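KLLA0E08119p (Kluyveromyces lactis, PDB 3VA7) probably catalyses the biotin-dependent, ATP-driven carboxylation of urea to urea-1-carboxylate (allophanate), the first step of urea degradation by the allophanate route. Local coordinates at residues A[441-446]-A[614-619]; A[366-371]-A[435-440]. All blocks are in the same frame, centred on the assembly; numbering follows the deposited sequence.

Both contacts begin in the biotin carboxylase C-terminal domain, and they follow one another in series, neither nesting nor crossing. Leaving strand 362-372, the chain runs through 63 residues that include several strands and helix 423-435 before 435-440 folds back over it and closes contact 2 inside this domain. The very next residues, 441-446, form the near side of contact 1; a much longer excursion of 167 residues then brings 614-619, in the carboxyltransferase region, against them. The centres of the two contacts lie about 12 Å apart. Asn-445 couples them: its OD1 and ND2 meet Tyr-369 N and Arg-367 O, probably as hydrogen bonds, so the loop that touches the carboxyltransferase region is tied back to the buried strand.

Contact 1. Residues A[441-446]-A[614-619]; sequences GCITNI and GGYNGR
Asn-617 lays its side-chain amide over the backbone of Gly-441, ND2 coming within 3.6 Å of Gly-441 CA. The asparagine occupies the second position of a type I' beta turn, Tyr-616 to Arg-619, followed by Gly-618; both central residues have the positive phi values of this turn, and Asn-Gly is its classic pair. The turn is closed by Arg-619 N bonding to Tyr-616 O, while Gly-618 N reaches back to Gly-614 O. A chi1 of -162° swings the amide away from its own backbone N and over Gly-441. The carboxyltransferase region thereby meets the loop after strand 438-440 of the biotin carboxylase C-terminal domain. No hydrogen bond spans this shallow surface contact: Asn-617 OD1 and Gly-441 O, 3.4 Å apart, are both acceptors. A bound glycerol also lies beside the asparagine.

The second touch is apolar in part. Tyr-616 and Ile-443 cross at about a right angle, the phenol end meeting the longer branch of the isoleucine. Arg-619 CZ sits at the tyrosine ring edge, in its plane, and Arg-619 NH2 forms a salt bridge with Asp-625. The hydroxyl OH of Tyr-616 ends 3.9 Å from Ile-443 CG1 and 4.1 Å from Ile-443 CD1.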
loop_
_atom_site.group_PDB
_atom_site.type_symbol
_atom_site.label_atom_id
_atom_site.label_comp_id
_atom_site.label_asym_id
_atom_site.label_seq_id
_atom_site.Cartn_x
_atom_site.Cartn_y
_atom_site.Cartn_z
ATOM N N GLY A 441 7.409 -5.643 2.121
ATOM C CA GLY A 441 7.530 -4.221 1.781
ATOM C C GLY A 441 8.838 -3.848 1.089
ATOM O O GLY A 441 8.917 -2.843 0.350
ATOM N N CYS A 442 9.862 -4.655 1.372
ATOM C CA CYS A 442 11.160 -4.636 0.740
ATOM C C CYS A 442 11.448 -6.052 0.330
ATOM O O CYS A 442 10.954 -6.980 0.942
ATOM C CB CYS A 442 12.231 -4.296 1.770
ATOM S SG CYS A 442 12.174 -2.591 2.263
ATOM N N ILE A 443 12.286 -6.224 -0.669
ATOM C CA ILE A 443 12.868 -7.498 -0.925
ATOM C C ILE A 443 13.921 -7.793 0.184
ATOM O O ILE A 443 14.705 -6.912 0.579
ATOM C CB ILE A 443 13.505 -7.521 -2.339
ATOM C CG1 ILE A 443 12.469 -7.100 -3.419
ATOM C CG2 ILE A 443 14.136 -8.931 -2.632
ATOM C CD1 ILE A 443 13.081 -6.740 -4.810
ATOM N N THR A 444 13.908 -9.029 0.686
ATOM C CA THR A 444 14.815 -9.465 1.735
ATOM C C THR A 444 15.613 -10.640 1.246
ATOM O O THR A 444 15.433 -11.085 0.113
ATOM C CB THR A 444 14.082 -9.851 3.066
ATOM O OG1 THR A 444 13.350 -11.090 2.941
ATOM C CG2 THR A 444 13.144 -8.704 3.516
ATOM N N ASN A 445 16.498 -11.133 2.097
ATOM C CA ASN A 445 17.316 -12.259 1.741
ATOM C C ASN A 445 16.819 -13.460 2.510
ATOM O O ASN A 445 17.531 -14.415 2.718
ATOM C CB ASN A 445 18.803 -11.946 1.995
ATOM C CG ASN A 445 19.144 -11.699 3.516
ATOM O OD1 ASN A 445 18.300 -11.331 4.329
ATOM N ND2 ASN A 445 20.403 -11.907 3.867
ATOM N N ILE A 446 15.569 -13.423 2.935
ATOM C CA ILE A 446 15.085 -14.429 3.865
ATOM C C ILE A 446 15.125 -15.811 3.229
ATOM O O ILE A 446 15.540 -16.784 3.840
ATOM C CB ILE A 446 13.678 -14.052 4.440
ATOM C CG1 ILE A 446 13.269 -14.931 5.599
ATOM C CG2 ILE A 446 12.545 -14.003 3.357
ATOM C CD1 ILE A 446 14.260 -14.997 6.769
ATOM N N GLY A 614 -2.190 -4.419 -0.884
ATOM C CA GLY A 614 -2.395 -5.778 -1.350
ATOM C C GLY A 614 -1.490 -6.079 -2.510
ATOM O O GLY A 614 -0.592 -5.300 -2.821
ATOM N N GLY A 615 -1.713 -7.230 -3.135
ATOM C CA GLY A 615 -0.905 -7.673 -4.289
ATOM C C GLY A 615 0.581 -7.775 -4.022
ATOM O O GLY A 615 1.006 -8.103 -2.922
ATOM N N TYR A 616 1.367 -7.547 -5.062
ATOM C CA TYR A 616 2.812 -7.406 -4.938
ATOM C C TYR A 616 3.147 -5.975 -4.475
ATOM O O TYR A 616 3.238 -5.005 -5.251
ATOM C CB TYR A 616 3.541 -7.770 -6.228
ATOM C CG TYR A 616 5.022 -7.792 -6.012
ATOM C CD1 TYR A 616 5.651 -8.888 -5.380
ATOM C CD2 TYR A 616 5.807 -6.696 -6.383
ATOM C CE1 TYR A 616 7.019 -8.880 -5.150
ATOM C CE2 TYR A 616 7.163 -6.675 -6.158
ATOM C CZ TYR A 616 7.770 -7.764 -5.547
ATOM O OH TYR A 616 9.139 -7.703 -5.336
ATOM N N ASN A 617 3.298 -5.868 -3.165
ATOM C CA ASN A 617 3.590 -4.610 -2.531
ATOM C C ASN A 617 2.755 -3.432 -3.023
ATOM O O ASN A 617 3.280 -2.362 -3.355
ATOM C CB ASN A 617 5.094 -4.287 -2.608
ATOM C CG ASN A 617 5.493 -3.209 -1.577
ATOM O OD1 ASN A 617 6.367 -2.373 -1.853
ATOM N ND2 ASN A 617 4.813 -3.210 -0.381
ATOM N N GLY A 618 1.453 -3.628 -3.071
ATOM C CA GLY A 618 0.548 -2.518 -3.393
ATOM C C GLY A 618 0.545 -1.925 -4.790
ATOM O O GLY A 618 -0.049 -0.862 -4.980
ATOM N N ARG A 619 1.149 -2.588 -5.779
ATOM C CA ARG A 619 1.256 -1.986 -7.135
ATOM C C ARG A 619 1.342 -3.007 -8.265
ATOM O O ARG A 619 1.565 -4.187 -8.019
ATOM C CB ARG A 619 2.492 -1.057 -7.263
ATOM C CG ARG A 619 3.814 -1.743 -6.894
ATOM C CD ARG A 619 5.062 -1.259 -7.678
ATOM N NE ARG A 619 6.276 -1.977 -7.243
ATOM C CZ ARG A 619 6.768 -3.086 -7.829
ATOM N NH1 ARG A 619 6.145 -3.640 -8.891
ATOM N NH2 ARG A 619 7.869 -3.670 -7.346
#

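Contact 2. Residues A[366-371]-A[435-440]; sequences ARLYAE and NETAVY
Leu-368 and Val-439 bring their backbones no nearer than 9.6 Å, CA to CA, and no hydrogen bond joins the two segments, so strands 362-372 and 438-440 meet here as packed layers through their side chains and not as partners in one sheet. Leu-368 supplies everything on its side. Its CG stands anti to the backbone N (chi1 -168°), which carries CD2 across to Val-439 CG2 at 4.0 Å; the two side chains run antiparallel alongside each other, meeting methyl to methyl. Of the two methyls of Val-439, CG2 makes this contact. The same leucine CD2 also comes to 4.4 Å from Thr-437 CG2. Thr-437, just before the strand, and Val-439 both point to the leucine, with Ala-438 between them pointing away. All three touching residues are buried. Thr-437 presents its methyl to the leucine, and its hydroxyl OG1 is hydrogen-bonded to Ala-433 O near the end of helix 423-435.

Next to Leu-368, Arg-367 NH1 donates to Tyr-369 OH at 3.1 Å, and the arginine also forms salt bridges with Glu-268 and Glu-325, which should restrict the rotation of the guanidinium.

The contact lies inside the biotin carboxylase C-terminal domain. Strand 412-420 flanks Leu-368 through backbone bonds and the side chain of Leu-413, Ile-446 at the start of helix 446-454 packs on both Leu-368 and Thr-437, and Val-439 rests on Val-387 of strand 386-388, the antiparallel partner of strand 438-440.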
loop_
_atom_site.group_PDB
_atom_site.type_symbol
_atom_site.label_atom_id
_atom_site.label_comp_id
_atom_site.label_asym_id
_atom_site.label_seq_id
_atom_site.Cartn_x
_atom_site.Cartn_y
_atom_site.Cartn_z
ATOM N N ALA A 366 21.668 -15.225 11.956
ATOM C CA ALA A 366 21.507 -14.990 10.524
ATOM C C ALA A 366 21.227 -13.503 10.331
ATOM O O ALA A 366 20.509 -12.863 11.131
ATOM C CB ALA A 366 20.336 -15.847 9.950
ATOM N N ARG A 367 21.788 -12.937 9.278
ATOM C CA ARG A 367 21.635 -11.511 9.078
ATOM C C ARG A 367 20.588 -11.214 8.008
ATOM O O ARG A 367 20.837 -11.428 6.809
ATOM C CB ARG A 367 22.970 -10.936 8.642
ATOM C CG ARG A 367 24.167 -11.249 9.514
ATOM C CD ARG A 367 25.208 -10.130 9.271
ATOM N NE ARG A 367 26.447 -10.291 10.016
ATOM C CZ ARG A 367 27.507 -9.506 9.846
ATOM N NH1 ARG A 367 27.471 -8.514 8.969
ATOM N NH2 ARG A 367 28.608 -9.713 10.541
ATOM N N LEU A 368 19.433 -10.713 8.428
ATOM C CA LEU A 368 18.395 -10.297 7.491
ATOM C C LEU A 368 18.706 -8.945 6.899
ATOM O O LEU A 368 18.714 -7.944 7.616
ATOM C CB LEU A 368 17.016 -10.247 8.160
ATOM C CG LEU A 368 15.754 -10.106 7.260
ATOM C CD1 LEU A 368 15.353 -11.440 6.599
ATOM C CD2 LEU A 368 14.557 -9.526 8.053
ATOM N N TYR A 369 18.945 -8.936 5.586
ATOM C CA TYR A 369 19.221 -7.726 4.790
ATOM C C TYR A 369 18.072 -7.364 3.835
ATOM O O TYR A 369 17.443 -8.254 3.233
ATOM C CB TYR A 369 20.485 -7.929 3.939
ATOM C CG TYR A 369 21.796 -7.893 4.707
ATOM C CD1 TYR A 369 22.372 -6.668 5.045
ATOM C CD2 TYR A 369 22.481 -9.062 5.047
ATOM C CE1 TYR A 369 23.567 -6.589 5.746
ATOM C CE2 TYR A 369 23.681 -9.001 5.741
ATOM C CZ TYR A 369 24.225 -7.744 6.085
ATOM O OH TYR A 369 25.402 -7.586 6.795
ATOM N N ALA A 370 17.813 -6.062 3.665
ATOM C CA ALA A 370 16.956 -5.562 2.589
ATOM C C ALA A 370 17.761 -5.604 1.300
ATOM O O ALA A 370 18.369 -4.610 0.876
ATOM C CB ALA A 370 16.522 -4.175 2.879
ATOM N N GLU A 371 17.780 -6.772 0.680
ATOM C CA GLU A 371 18.577 -7.018 -0.525
ATOM C C GLU A 371 17.870 -8.026 -1.412
ATOM O O GLU A 371 17.079 -8.870 -0.912
ATOM C CB GLU A 371 19.870 -7.724 -0.160
ATOM C CG GLU A 371 21.073 -6.908 -0.017
ATOM C CD GLU A 371 22.158 -7.733 0.650
ATOM O OE1 GLU A 371 21.892 -8.957 0.837
ATOM O OE2 GLU A 371 23.237 -7.155 0.996
ATOM N N ASN A 435 11.712 -19.453 9.310
ATOM C CA ASN A 435 10.394 -19.829 8.796
ATOM C C ASN A 435 9.311 -18.925 9.367
ATOM O O ASN A 435 8.255 -18.718 8.775
ATOM C CB ASN A 435 10.070 -21.283 9.182
ATOM C CG ASN A 435 10.597 -22.339 8.147
ATOM O OD1 ASN A 435 11.523 -22.106 7.349
ATOM N ND2 ASN A 435 9.976 -23.517 8.189
ATOM N N GLU A 436 9.601 -18.372 10.523
ATOM C CA GLU A 436 8.622 -17.739 11.346
ATOM C C GLU A 436 8.830 -16.230 11.200
ATOM O O GLU A 436 8.116 -15.417 11.810
ATOM C CB GLU A 436 8.851 -18.224 12.772
ATOM C CG GLU A 436 7.632 -18.597 13.563
ATOM C CD GLU A 436 7.927 -19.641 14.618
ATOM O OE1 GLU A 436 8.081 -19.303 15.792
ATOM O OE2 GLU A 436 7.978 -20.817 14.266
ATOM N N THR A 437 9.798 -15.867 10.359
ATOM C CA THR A 437 10.147 -14.478 10.101
ATOM C C THR A 437 9.408 -14.010 8.859
ATOM O O THR A 437 9.713 -14.437 7.711
ATOM C CB THR A 437 11.684 -14.315 9.893
ATOM O OG1 THR A 437 12.364 -14.417 11.157
ATOM C CG2 THR A 437 12.032 -12.953 9.234
ATOM N N ALA A 438 8.445 -13.129 9.080
ATOM C CA ALA A 438 7.696 -12.544 7.985
ATOM C C ALA A 438 7.895 -11.019 7.905
ATOM O O ALA A 438 7.356 -10.260 8.735
ATOM C CB ALA A 438 6.233 -12.894 8.109
ATOM N N VAL A 439 8.676 -10.595 6.911
ATOM C CA VAL A 439 8.948 -9.187 6.639
ATOM C C VAL A 439 8.638 -8.805 5.166
ATOM O O VAL A 439 9.210 -9.369 4.228
ATOM C CB VAL A 439 10.394 -8.863 6.984
ATOM C CG1 VAL A 439 10.778 -7.465 6.439
ATOM C CG2 VAL A 439 10.618 -8.992 8.498
ATOM N N TYR A 440 7.737 -7.839 4.969
ATOM C CA TYR A 440 7.212 -7.557 3.639
ATOM C C TYR A 440 7.181 -6.049 3.373
ATOM O O TYR A 440 6.966 -5.272 4.297
ATOM C CB TYR A 440 5.804 -8.139 3.473
ATOM C CG TYR A 440 5.582 -9.619 3.807
ATOM C CD1 TYR A 440 6.020 -10.650 2.946
ATOM C CD2 TYR A 440 4.849 -9.985 4.942
ATOM C CE1 TYR A 440 5.782 -12.018 3.249
ATOM C CE2 TYR A 440 4.588 -11.325 5.249
ATOM C CZ TYR A 440 5.060 -12.333 4.411
ATOM O OH TYR A 440 4.790 -13.648 4.753
#